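Local structure of malonyl-CoA-[acyl-carrier-protein] transacylase (Coxiella burnetii, 3TQE) at residues A[100-105]-A[230-235]; A[226-231]-A[245-250]; A[9-14]-A[263-268]; A[68-73]-A[95-100]. The protein probably transfers the malonyl group from malonyl-CoA to holo acyl carrier protein, supplying the malonyl-ACP used in bacterial fatty acid synthesis. All coordinates share one frame; numbering follows the deposited sequence.

Contact 1: residues A[100-105]-A[230-235]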
loop_
_atom_site.group_PDB
_atom_site.type_symbol
_atom_site.label_atom_id
_atom_site.label_comp_id
_atom_site.label_asym_id
_atom_site.label_seq_id
_atom_site.Cartn_x
_atom_site.Cartn_y
_atom_site.Cartn_z
ATOM N N TYR A 100 -1.891 6.204 2.430
ATOM C CA TYR A 100 -2.283 6.944 3.614
ATOM C C TYR A 100 -1.124 7.091 4.544
ATOM O O TYR A 100 -0.996 8.120 5.204
ATOM C CB TYR A 100 -3.437 6.274 4.341
ATOM C CG TYR A 100 -4.717 6.364 3.545
ATOM C CD1 TYR A 100 -5.626 7.358 3.810
ATOM C CD2 TYR A 100 -4.993 5.485 2.495
ATOM C CE1 TYR A 100 -6.786 7.479 3.078
ATOM C CE2 TYR A 100 -6.152 5.622 1.716
ATOM C CZ TYR A 100 -7.057 6.600 2.052
ATOM O OH TYR A 100 -8.193 6.742 1.306
ATOM N N ALA A 101 -0.317 6.041 4.672
ATOM C CA ALA A 101 0.854 6.157 5.495
ATOM C C ALA A 101 1.786 7.210 4.951
ATOM O O ALA A 101 2.321 8.005 5.707
ATOM C CB ALA A 101 1.577 4.813 5.607
ATOM N N ALA A 102 1.966 7.239 3.640
ATOM C CA ALA A 102 2.839 8.242 3.012
ATOM C C ALA A 102 2.316 9.636 3.336
ATOM O O ALA A 102 3.065 10.537 3.685
ATOM C CB ALA A 102 2.908 8.013 1.536
ATOM N N LEU A 103 1.007 9.823 3.254
ATOM C CA LEU A 103 0.444 11.113 3.535
ATOM C C LEU A 103 0.542 11.536 4.983
ATOM O O LEU A 103 0.741 12.707 5.277
ATOM C CB LEU A 103 -1.003 11.184 3.075
ATOM C CG LEU A 103 -1.189 11.220 1.568
ATOM C CD1 LEU A 103 -2.637 10.940 1.240
ATOM C CD2 LEU A 103 -0.703 12.564 0.981
ATOM N N VAL A 104 0.450 10.588 5.892
ATOM C CA VAL A 104 0.702 10.887 7.288
ATOM C C VAL A 104 2.152 11.291 7.503
ATOM O O VAL A 104 2.467 12.309 8.137
ATOM C CB VAL A 104 0.326 9.706 8.215
ATOM C CG1 VAL A 104 0.858 9.969 9.631
ATOM C CG2 VAL A 104 -1.158 9.509 8.230
ATOM N N CYS A 105 3.068 10.533 6.930
ATOM C CA CYS A 105 4.480 10.791 7.145
ATOM C C CYS A 105 4.971 12.041 6.427
ATOM O O CYS A 105 5.887 12.697 6.896
ATOM C CB CYS A 105 5.266 9.567 6.754
ATOM S SG CYS A 105 4.885 8.157 7.818
ATOM N N VAL A 230 6.782 16.410 1.781
ATOM C CA VAL A 230 7.604 15.582 0.929
ATOM C C VAL A 230 6.627 15.128 -0.150
ATOM O O VAL A 230 5.470 14.832 0.160
ATOM C CB VAL A 230 8.117 14.329 1.687
ATOM C CG1 VAL A 230 8.808 13.346 0.750
ATOM C CG2 VAL A 230 9.034 14.731 2.869
ATOM N N PRO A 231 7.059 15.112 -1.405
ATOM C CA PRO A 231 6.155 14.706 -2.457
ATOM C C PRO A 231 5.713 13.271 -2.289
ATOM O O PRO A 231 6.535 12.413 -2.023
ATOM C CB PRO A 231 6.969 14.849 -3.732
ATOM C CG PRO A 231 8.185 15.502 -3.368
ATOM C CD PRO A 231 8.366 15.546 -1.914
ATOM N N VAL A 232 4.413 13.053 -2.418
ATOM C CA VAL A 232 3.824 11.733 -2.366
ATOM C C VAL A 232 3.245 11.444 -3.740
ATOM O O VAL A 232 2.377 12.183 -4.217
ATOM C CB VAL A 232 2.726 11.660 -1.311
ATOM C CG1 VAL A 232 2.012 10.329 -1.426
ATOM C CG2 VAL A 232 3.309 11.895 0.081
ATOM N N ILE A 233 3.750 10.420 -4.403
ATOM C CA ILE A 233 3.287 10.071 -5.728
ATOM C C ILE A 233 2.072 9.181 -5.581
ATOM O O ILE A 233 2.169 8.065 -5.091
ATOM C CB ILE A 233 4.371 9.336 -6.529
ATOM C CG1 ILE A 233 5.653 10.134 -6.602
ATOM C CG2 ILE A 233 3.853 8.966 -7.928
ATOM C CD1 ILE A 233 5.500 11.469 -7.075
ATOM N N HIS A 234 0.927 9.661 -6.040
ATOM C CA HIS A 234 -0.318 8.915 -5.903
ATOM C C HIS A 234 -0.448 7.774 -6.886
ATOM O O HIS A 234 -0.039 7.854 -8.027
ATOM C CB HIS A 234 -1.486 9.861 -6.077
ATOM C CG HIS A 234 -1.629 10.813 -4.953
ATOM N ND1 HIS A 234 -2.356 10.510 -3.820
ATOM C CD2 HIS A 234 -1.084 12.035 -4.743
ATOM C CE1 HIS A 234 -2.279 11.529 -2.975
ATOM N NE2 HIS A 234 -1.515 12.466 -3.513
ATOM N N ASN A 235 -1.092 6.732 -6.409
ATOM C CA ASN A 235 -1.290 5.509 -7.160
ATOM C C ASN A 235 -2.101 5.692 -8.405
ATOM O O ASN A 235 -1.917 4.954 -9.371
ATOM C CB ASN A 235 -2.051 4.498 -6.310
ATOM C CG ASN A 235 -1.247 3.918 -5.179
ATOM O OD1 ASN A 235 0.006 4.012 -5.085
ATOM N ND2 ASN A 235 -1.970 3.248 -4.321
#

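Contact 2: residues A[226-231]-A[245-250]. With GLY (glycine), chain C.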
loop_
_atom_site.group_PDB
_atom_site.type_symbol
_atom_site.label_atom_id
_atom_site.label_comp_id
_atom_site.label_asym_id
_atom_site.label_seq_id
_atom_site.Cartn_x
_atom_site.Cartn_y
_atom_site.Cartn_z
ATOM N N ASP A 226 -3.366 18.939 4.974
ATOM C CA ASP A 226 -2.345 19.937 4.740
ATOM C C ASP A 226 -1.530 19.581 3.510
ATOM O O ASP A 226 -1.570 18.446 3.031
ATOM C CB ASP A 226 -1.445 20.040 5.950
ATOM C CG ASP A 226 -2.120 20.699 7.138
ATOM O OD1 ASP A 226 -3.157 21.363 6.960
ATOM O OD2 ASP A 226 -1.579 20.569 8.260
ATOM N N SER A 227 -0.766 20.527 2.977
ATOM C CA SER A 227 0.034 20.205 1.811
ATOM C C SER A 227 1.162 19.288 2.285
ATOM O O SER A 227 1.776 19.570 3.305
ATOM C CB SER A 227 0.600 21.444 1.104
ATOM O OG SER A 227 -0.397 22.067 0.326
ATOM N N PRO A 228 1.424 18.206 1.548
ATOM C CA PRO A 228 2.514 17.341 1.934
ATOM C C PRO A 228 3.830 18.091 1.903
ATOM O O PRO A 228 4.067 18.899 1.009
ATOM C CB PRO A 228 2.483 16.225 0.861
ATOM C CG PRO A 228 1.092 16.237 0.349
ATOM C CD PRO A 228 0.738 17.685 0.355
ATOM N N LYS A 229 4.703 17.776 2.844
ATOM C CA LYS A 229 6.014 18.397 2.943
ATOM C C LYS A 229 7.112 17.612 2.222
ATOM O O LYS A 229 8.244 18.076 2.080
ATOM C CB LYS A 229 6.352 18.554 4.419
ATOM C CG LYS A 229 5.419 19.505 5.126
ATOM C CD LYS A 229 5.937 19.853 6.496
ATOM C CE LYS A 229 4.976 20.771 7.235
ATOM N NZ LYS A 229 4.414 21.864 6.378
ATOM N N VAL A 230 6.782 16.410 1.781
ATOM C CA VAL A 230 7.604 15.582 0.929
ATOM C C VAL A 230 6.627 15.128 -0.150
ATOM O O VAL A 230 5.470 14.832 0.160
ATOM C CB VAL A 230 8.117 14.329 1.687
ATOM C CG1 VAL A 230 8.808 13.346 0.750
ATOM C CG2 VAL A 230 9.034 14.731 2.869
ATOM N N PRO A 231 7.059 15.112 -1.405
ATOM C CA PRO A 231 6.155 14.706 -2.457
ATOM C C PRO A 231 5.713 13.271 -2.289
ATOM O O PRO A 231 6.535 12.413 -2.023
ATOM C CB PRO A 231 6.969 14.849 -3.732
ATOM C CG PRO A 231 8.185 15.502 -3.368
ATOM C CD PRO A 231 8.366 15.546 -1.914
ATOM N N ASN A 245 -8.107 19.321 -1.992
ATOM C CA ASN A 245 -9.217 18.668 -2.675
ATOM C C ASN A 245 -8.749 17.765 -3.793
ATOM O O ASN A 245 -9.423 16.809 -4.160
ATOM C CB ASN A 245 -10.222 19.684 -3.191
ATOM C CG ASN A 245 -11.098 20.216 -2.107
ATOM O OD1 ASN A 245 -11.452 19.502 -1.161
ATOM N ND2 ASN A 245 -11.516 21.461 -2.267
ATOM N N ILE A 246 -7.579 18.050 -4.342
ATOM C CA ILE A 246 -7.016 17.185 -5.363
ATOM C C ILE A 246 -6.520 15.898 -4.702
ATOM O O ILE A 246 -6.716 14.814 -5.227
ATOM C CB ILE A 246 -5.901 17.893 -6.156
ATOM C CG1 ILE A 246 -6.407 19.191 -6.776
ATOM C CG2 ILE A 246 -5.364 17.006 -7.244
ATOM C CD1 ILE A 246 -7.592 19.052 -7.638
ATOM N N ILE A 247 -5.908 16.016 -3.530
ATOM C CA ILE A 247 -5.552 14.836 -2.765
ATOM C C ILE A 247 -6.788 14.022 -2.416
ATOM O O ILE A 247 -6.780 12.798 -2.567
ATOM C CB ILE A 247 -4.754 15.239 -1.516
ATOM C CG1 ILE A 247 -3.422 15.819 -1.932
ATOM C CG2 ILE A 247 -4.574 14.016 -0.582
ATOM C CD1 ILE A 247 -2.647 16.487 -0.805
ATOM N N ARG A 248 -7.861 14.676 -1.973
ATOM C CA ARG A 248 -9.088 13.945 -1.699
ATOM C C ARG A 248 -9.545 13.192 -2.926
ATOM O O ARG A 248 -9.897 12.024 -2.847
ATOM C CB ARG A 248 -10.207 14.872 -1.271
ATOM C CG ARG A 248 -10.002 15.510 0.067
ATOM C CD ARG A 248 -11.231 16.299 0.518
ATOM N NE ARG A 248 -10.977 16.763 1.878
ATOM C CZ ARG A 248 -10.446 17.939 2.198
ATOM N NH1 ARG A 248 -10.180 18.857 1.270
ATOM N NH2 ARG A 248 -10.205 18.223 3.454
ATOM N N GLY A 249 -9.576 13.858 -4.075
ATOM C CA GLY A 249 -9.983 13.193 -5.288
ATOM C C GLY A 249 -9.132 11.979 -5.598
ATOM O O GLY A 249 -9.654 10.956 -6.049
ATOM N N ALA A 250 -7.822 12.104 -5.398
ATOM C CA ALA A 250 -6.916 11.021 -5.694
ATOM C C ALA A 250 -7.166 9.821 -4.800
ATOM O O ALA A 250 -7.104 8.683 -5.246
ATOM C CB ALA A 250 -5.484 11.490 -5.573
HETATM N N GLY C . -6.719 22.088 4.924
HETATM C CA GLY C . -7.613 22.362 3.753
HETATM C C GLY C . -8.632 21.260 3.582
HETATM O O GLY C . -8.626 20.316 4.400
HETATM O OXT GLY C . -9.455 21.288 2.621
#

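Contact 3: residues A[9-14]-A[263-268]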
loop_
_atom_site.group_PDB
_atom_site.type_symbol
_atom_site.label_atom_id
_atom_site.label_comp_id
_atom_site.label_asym_id
_atom_site.label_seq_id
_atom_site.Cartn_x
_atom_site.Cartn_y
_atom_site.Cartn_z
ATOM N N ALA A 9 13.856 7.107 -1.787
ATOM C CA ALA A 9 12.428 7.153 -1.674
ATOM C C ALA A 9 12.002 6.232 -0.552
ATOM O O ALA A 9 12.653 5.223 -0.306
ATOM C CB ALA A 9 11.820 6.666 -2.974
ATOM N N PHE A 10 10.941 6.611 0.140
ATOM C CA PHE A 10 10.260 5.698 1.023
ATOM C C PHE A 10 9.049 5.133 0.328
ATOM O O PHE A 10 8.269 5.855 -0.284
ATOM C CB PHE A 10 9.775 6.416 2.287
ATOM C CG PHE A 10 10.724 6.370 3.415
ATOM C CD1 PHE A 10 12.086 6.351 3.224
ATOM C CD2 PHE A 10 10.243 6.305 4.669
ATOM C CE1 PHE A 10 12.932 6.276 4.296
ATOM C CE2 PHE A 10 11.117 6.247 5.749
ATOM C CZ PHE A 10 12.444 6.247 5.543
ATOM N N VAL A 11 8.905 3.828 0.421
ATOM C CA VAL A 11 7.752 3.134 -0.084
ATOM C C VAL A 11 7.040 2.422 1.036
ATOM O O VAL A 11 7.655 1.760 1.864
ATOM C CB VAL A 11 8.076 2.185 -1.268
ATOM C CG1 VAL A 11 8.563 3.024 -2.452
ATOM C CG2 VAL A 11 9.093 1.083 -0.920
ATOM N N PHE A 12 5.730 2.607 1.094
ATOM C CA PHE A 12 4.936 2.163 2.216
ATOM C C PHE A 12 4.040 1.025 1.806
ATOM O O PHE A 12 3.212 1.181 0.915
ATOM C CB PHE A 12 4.067 3.309 2.724
ATOM C CG PHE A 12 4.850 4.447 3.293
ATOM C CD1 PHE A 12 5.116 4.521 4.639
ATOM C CD2 PHE A 12 5.356 5.422 2.474
ATOM C CE1 PHE A 12 5.814 5.580 5.175
ATOM C CE2 PHE A 12 6.056 6.467 3.004
ATOM C CZ PHE A 12 6.260 6.557 4.355
ATOM N N PRO A 13 4.188 -0.115 2.456
ATOM C CA PRO A 13 3.370 -1.227 2.097
ATOM C C PRO A 13 1.943 -1.161 2.586
ATOM O O PRO A 13 1.616 -0.456 3.526
ATOM C CB PRO A 13 4.069 -2.396 2.741
ATOM C CG PRO A 13 4.825 -1.897 3.745
ATOM C CD PRO A 13 5.213 -0.497 3.416
ATOM N N GLY A 14 1.116 -1.920 1.906
ATOM C CA GLY A 14 -0.291 -2.062 2.221
ATOM C C GLY A 14 -0.671 -3.504 2.456
ATOM O O GLY A 14 0.143 -4.317 2.874
ATOM N N GLU A 263 4.501 2.134 -12.829
ATOM C CA GLU A 263 4.748 3.474 -13.338
ATOM C C GLU A 263 5.297 4.382 -12.247
ATOM O O GLU A 263 6.101 5.265 -12.516
ATOM C CB GLU A 263 3.476 4.080 -13.913
ATOM C CG GLU A 263 3.100 3.518 -15.228
ATOM C CD GLU A 263 1.681 3.863 -15.599
ATOM O OE1 GLU A 263 0.752 3.230 -15.035
ATOM O OE2 GLU A 263 1.502 4.765 -16.444
ATOM N N THR A 264 4.839 4.193 -11.025
ATOM C CA THR A 264 5.351 4.973 -9.890
ATOM C C THR A 264 6.837 4.717 -9.696
ATOM O O THR A 264 7.620 5.664 -9.554
ATOM C CB THR A 264 4.595 4.640 -8.614
ATOM O OG1 THR A 264 3.237 5.039 -8.791
ATOM C CG2 THR A 264 5.193 5.344 -7.422
ATOM N N ILE A 265 7.234 3.460 -9.701
ATOM C CA ILE A 265 8.635 3.125 -9.496
ATOM C C ILE A 265 9.455 3.639 -10.669
ATOM O O ILE A 265 10.538 4.185 -10.472
ATOM C CB ILE A 265 8.825 1.632 -9.281
ATOM C CG1 ILE A 265 8.092 1.173 -8.018
ATOM C CG2 ILE A 265 10.284 1.252 -9.260
ATOM C CD1 ILE A 265 8.437 1.907 -6.746
ATOM N N LYS A 266 8.934 3.501 -11.874
ATOM C CA LYS A 266 9.650 4.003 -13.037
ATOM C C LYS A 266 9.812 5.529 -12.973
ATOM O O LYS A 266 10.874 6.057 -13.318
ATOM C CB LYS A 266 8.935 3.586 -14.304
ATOM C CG LYS A 266 9.166 2.103 -14.581
ATOM C CD LYS A 266 8.491 1.640 -15.821
ATOM C CE LYS A 266 8.898 0.209 -16.132
ATOM N NZ LYS A 266 8.548 -0.137 -17.526
ATOM N N TYR A 267 8.796 6.229 -12.486
ATOM C CA TYR A 267 8.833 7.685 -12.337
ATOM C C TYR A 267 9.931 8.048 -11.370
ATOM O O TYR A 267 10.723 8.953 -11.627
ATOM C CB TYR A 267 7.496 8.214 -11.832
ATOM C CG TYR A 267 7.365 9.700 -11.645
ATOM C CD1 TYR A 267 6.591 10.452 -12.532
ATOM C CD2 TYR A 267 7.931 10.348 -10.576
ATOM C CE1 TYR A 267 6.427 11.816 -12.376
ATOM C CE2 TYR A 267 7.793 11.750 -10.429
ATOM C CZ TYR A 267 7.045 12.462 -11.332
ATOM O OH TYR A 267 6.844 13.821 -11.202
ATOM N N ILE A 268 10.007 7.330 -10.262
ATOM C CA ILE A 268 10.975 7.643 -9.216
ATOM C C ILE A 268 12.394 7.390 -9.751
ATOM O O ILE A 268 13.296 8.207 -9.579
ATOM C CB ILE A 268 10.684 6.838 -7.948
ATOM C CG1 ILE A 268 9.389 7.358 -7.326
ATOM C CG2 ILE A 268 11.842 6.896 -6.974
ATOM C CD1 ILE A 268 8.790 6.480 -6.225
#

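Contact 4: residues A[68-73]-A[95-100]. With GLY (glycine), chain B.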
loop_
_atom_site.group_PDB
_atom_site.type_symbol
_atom_site.label_atom_id
_atom_site.label_comp_id
_atom_site.label_asym_id
_atom_site.label_seq_id
_atom_site.Cartn_x
_atom_site.Cartn_y
_atom_site.Cartn_z
ATOM N N PRO A 68 -5.962 -0.296 9.563
ATOM C CA PRO A 68 -5.344 0.496 10.619
ATOM C C PRO A 68 -4.067 -0.148 11.175
ATOM O O PRO A 68 -3.162 0.565 11.572
ATOM C CB PRO A 68 -6.433 0.612 11.690
ATOM C CG PRO A 68 -7.422 -0.412 11.348
ATOM C CD PRO A 68 -7.346 -0.657 9.880
ATOM N N ALA A 69 -3.980 -1.471 11.178
ATOM C CA ALA A 69 -2.794 -2.157 11.671
ATOM C C ALA A 69 -1.595 -1.769 10.822
ATOM O O ALA A 69 -0.536 -1.446 11.335
ATOM C CB ALA A 69 -2.991 -3.647 11.640
ATOM N N LEU A 70 -1.767 -1.832 9.507
ATOM C CA LEU A 70 -0.648 -1.552 8.619
ATOM C C LEU A 70 -0.320 -0.077 8.576
ATOM O O LEU A 70 0.851 0.317 8.519
ATOM C CB LEU A 70 -0.937 -2.065 7.240
ATOM C CG LEU A 70 -0.704 -3.552 7.115
ATOM C CD1 LEU A 70 -1.203 -3.978 5.738
ATOM C CD2 LEU A 70 0.775 -3.927 7.326
ATOM N N LEU A 71 -1.335 0.779 8.610
ATOM C CA LEU A 71 -1.039 2.203 8.664
ATOM C C LEU A 71 -0.192 2.500 9.892
ATOM O O LEU A 71 0.808 3.227 9.840
ATOM C CB LEU A 71 -2.321 3.026 8.694
ATOM C CG LEU A 71 -2.132 4.502 8.960
ATOM C CD1 LEU A 71 -1.415 5.117 7.788
ATOM C CD2 LEU A 71 -3.462 5.181 9.258
ATOM N N THR A 72 -0.575 1.918 11.012
ATOM C CA THR A 72 0.110 2.156 12.282
ATOM C C THR A 72 1.527 1.598 12.234
ATOM O O THR A 72 2.457 2.253 12.665
ATOM C CB THR A 72 -0.716 1.581 13.433
ATOM O OG1 THR A 72 -1.996 2.199 13.436
ATOM C CG2 THR A 72 -0.042 1.843 14.776
ATOM N N ALA A 73 1.680 0.406 11.694
ATOM C CA ALA A 73 3.004 -0.210 11.576
ATOM C C ALA A 73 3.913 0.640 10.694
ATOM O O ALA A 73 5.062 0.896 11.034
ATOM C CB ALA A 73 2.896 -1.604 11.018
ATOM N N HIS A 95 1.623 1.767 -1.430
ATOM C CA HIS A 95 0.829 0.894 -2.261
ATOM C C HIS A 95 -0.546 0.756 -1.618
ATOM O O HIS A 95 -0.688 0.153 -0.569
ATOM C CB HIS A 95 1.570 -0.414 -2.436
ATOM C CG HIS A 95 1.004 -1.314 -3.485
ATOM N ND1 HIS A 95 -0.245 -1.894 -3.386
ATOM C CD2 HIS A 95 1.543 -1.759 -4.639
ATOM C CE1 HIS A 95 -0.454 -2.650 -4.455
ATOM N NE2 HIS A 95 0.616 -2.583 -5.233
ATOM N N SER A 96 -1.548 1.367 -2.263
ATOM C CA SER A 96 -2.963 1.378 -1.805
ATOM C C SER A 96 -3.143 1.964 -0.394
ATOM O O SER A 96 -3.064 3.155 -0.205
ATOM C CB SER A 96 -3.600 0.001 -2.012
ATOM O OG SER A 96 -5.010 0.067 -1.782
ATOM N N LEU A 97 -3.354 1.138 0.609
ATOM C CA LEU A 97 -3.396 1.614 1.950
ATOM C C LEU A 97 -2.122 2.382 2.288
ATOM O O LEU A 97 -2.153 3.364 3.039
ATOM C CB LEU A 97 -3.553 0.437 2.891
ATOM C CG LEU A 97 -3.502 0.680 4.372
ATOM C CD1 LEU A 97 -4.553 1.728 4.812
ATOM C CD2 LEU A 97 -3.628 -0.680 4.965
ATOM N N GLY A 98 -0.998 1.965 1.729
ATOM C CA GLY A 98 0.249 2.615 2.012
ATOM C C GLY A 98 0.268 4.074 1.657
ATOM O O GLY A 98 1.044 4.838 2.195
ATOM N N GLU A 99 -0.582 4.480 0.732
ATOM C CA GLU A 99 -0.625 5.871 0.365
ATOM C C GLU A 99 -1.053 6.747 1.545
ATOM O O GLU A 99 -0.584 7.867 1.683
ATOM C CB GLU A 99 -1.571 6.005 -0.824
ATOM C CG GLU A 99 -1.670 7.383 -1.385
ATOM C CD GLU A 99 -2.079 7.322 -2.863
ATOM O OE1 GLU A 99 -1.422 6.565 -3.637
ATOM O OE2 GLU A 99 -3.042 8.038 -3.230
ATOM N N TYR A 100 -1.891 6.204 2.430
ATOM C CA TYR A 100 -2.283 6.944 3.614
ATOM C C TYR A 100 -1.124 7.091 4.544
ATOM O O TYR A 100 -0.996 8.120 5.204
ATOM C CB TYR A 100 -3.437 6.274 4.341
ATOM C CG TYR A 100 -4.717 6.364 3.545
ATOM C CD1 TYR A 100 -5.626 7.358 3.810
ATOM C CD2 TYR A 100 -4.993 5.485 2.495
ATOM C CE1 TYR A 100 -6.786 7.479 3.078
ATOM C CE2 TYR A 100 -6.152 5.622 1.716
ATOM C CZ TYR A 100 -7.057 6.600 2.052
ATOM O OH TYR A 100 -8.193 6.742 1.306
HETATM N N GLY B . -5.400 -3.803 -2.500
HETATM C CA GLY B . -5.420 -3.500 -1.032
HETATM C C GLY B . -6.242 -2.269 -0.695
HETATM O O GLY B . -6.087 -1.608 0.352
HETATM O OXT GLY B . -7.085 -1.888 -1.489
#

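Contact 1: residues A[100-105]-A[230-235]
Val232 reaches from a loop onto helix 97-105 and spreads its two methyl branches over Ala102. CG1, anti to the backbone N (chi1 172°), meets Ala102 CB at 3.9 Å. That torsion also turns CG2 onto the helix backbone, where it rests 3.9 Å from Ala102 O. The CA atoms of Ala102 and Val232 are 6.5 Å apart. This is the close part of the contact. Beyond it the fit relaxes: the Leu103 side chain crosses that of Val232 at about a right angle, with CD2 standing 4.2 Å from Val232 CG2. The other branch, Leu103 CD1, comes obliquely to the His234 imidazole, 4.3 Å from CE1. All four touching residues are nevertheless buried, and solvent is met one residue before Val232, at the exposed Pro231. The polar side of His234 is engaged by Glu99, whose OE2 is hydrogen-bonded to ND1 and thereby helps to fix the rotation of the ring; the imidazole also meets the ring of His241. In the surrounding fold, the loop pairs with the edge of the parallel sheet, where backbone hydrogen bonds link Pro231 and Ile233 with Met92 of strand 91-94. Helices 63-83 and 111-128 pack on other sides of helix 97-105, with Ala101 on Leu71 and Tyr100 on Val118.

Contact 2: residues A[226-231]-A[245-250]
Pro228 lies in an extended stretch of loop and meets Ile247 on a regular turn of helix 244-254, where the backbone bond from Gly249 N to Asn245 O is 3.0 Å long. The end of the Ile247 side chain runs up against the proline ring, with CD1 3.8 Å from Pro228 CD and 3.9 Å from Pro228 CG. Leu103 of helix 97-105 packs against both residues and extends this small apolar patch inward.

One residue further on, Arg248 stretches its chain from CG to NE and presents the edge of its guanidinium to a bound glycine. NH1 donates to the glycine OXT at 2.9 Å and NH2 to the glycine O at 2.8 Å, both nearly straight (158° and 159°). NH1 also reaches Asn245 OD1 at 2.8 Å, but from above the amide carbonyl plane and in a more bent bond (N-H...O 137°). The carbonyl oxygens of Ile220 and Ile223 take further N-H groups of the arginine, while Ile225 O binds the glycine. Positive charge and a fixed guanidinium plane probably suit this pocket to a carboxylate, although it lies away from the predicted catalytic residues.

Contact 3: residues A[9-14]-A[263-268]
Ala9 and Ile268 face each other directly, each side chain leaving its backbone towards the other segment, and they join through two methyl groups: Ala9 CB lies 4.0 Å from Ile268 CG2. The isoleucine branch is placed there by a first torsion of -69°, which puts CG2 anti to the backbone N while CG1 lies beside it. The second pair is turned differently. Val11 also points at the helix, but Ile265 leaves its backbone at an angle to the strand and relies on the far end of its chain, so that CD1 arrives 4.4 Å from Val11 CG1.

The backbones diverge in step with this change. CA atoms are 7.7 Å apart for Ala9 and Ile268 and 9.5 Å for Val11 and Ile265, the longer isoleucine reach spanning the wider end. Residues two apart on the strand thus meet residues three apart on the helix. In this alpha/beta fold helix 261-270 packs on a parallel sheet, with strand 9-12 lying between strands 91-94 and 275-278, and the helix leads through a short loop into strand 275-278.

Phe276 of that neighbouring strand packs against Ala9, Val11 and Ile268, and Ile289 of helix 284-292 touches both Val11 and Ile265, so the two pairs belong to one apolar layer. Phe10 points from strand 9-12 away from helix 261-270, and on that side its ring makes an edge-to-face contact with Trp81 of helix 63-83.

Contact 4: residues A[68-73]-A[95-100]
Leu70 and Leu71 of helix 63-83 pack on the first turn of helix 97-105, immediately after the sharp bend at Ser96. The sequence Gly94-His95-Ser96-Leu97-Gly98 fits the GxSxG nucleophile elbow, and the unusual Ser96 backbone (phi 58°, psi -104°) agrees with the strained turn of that motif. Ser96, a predicted active-site residue, takes no part in the leucine packing and lines the pocket of a bound glycine. Its OG is hydrogen-bonded to NE2 of His205, the other predicted active-site residue, and to Arg121 NH2; Arg121 and Ser204 also bind the glycine.

Helix 63-83 is kinked at Pro68, whose ring nitrogen has no proton to give to the preceding turn. Two residues on, Leu70 directs its CB at the elbow, 3.8 Å from Leu97 CD2, and the two leucine side chains cross at about a right angle. Leu97 CG stands anti to the backbone N (chi1 175°), which carries CD2 out to the neighbouring helix. Leu71, the next residue, uses its CD1 branch against Tyr100: Leu71 CD1 lies 3.8 Å from Tyr100 C and 4.2 Å from Tyr100 CB. The tyrosine ring itself leads away from helix 63-83. Thr72 turns to other partners, packing on helix 31-44. Its OG1 returns to its own helix and donates to Pro68 O at 2.7 Å, while Thr72 N reaches the same oxygen at 3.0 Å from the opposite face of the carbonyl plane.

Contacts 1, 3 and 4 form a connected core, with centres 10 to 14 Å apart, while contact 2 extends it outward from contact 1, 8 Å away. Helix 97-105 carries both contact 1 and contact 4, which share Tyr100. Contacts 1 and 2 share Val230 and Pro231 in the loop between helices 210-220 and 244-254. Contact 3 joins chain parts 249 residues apart, and the other three fall within that interval, contact 4 first. Phe12 of strand 9-12 packs on Ala101 and Ala102 and its O is about 2.9 Å from His95 N. The predicted nucleophile, Ser96, therefore sits where the parallel sheet, helix 63-83 and the 230-235 loop converge.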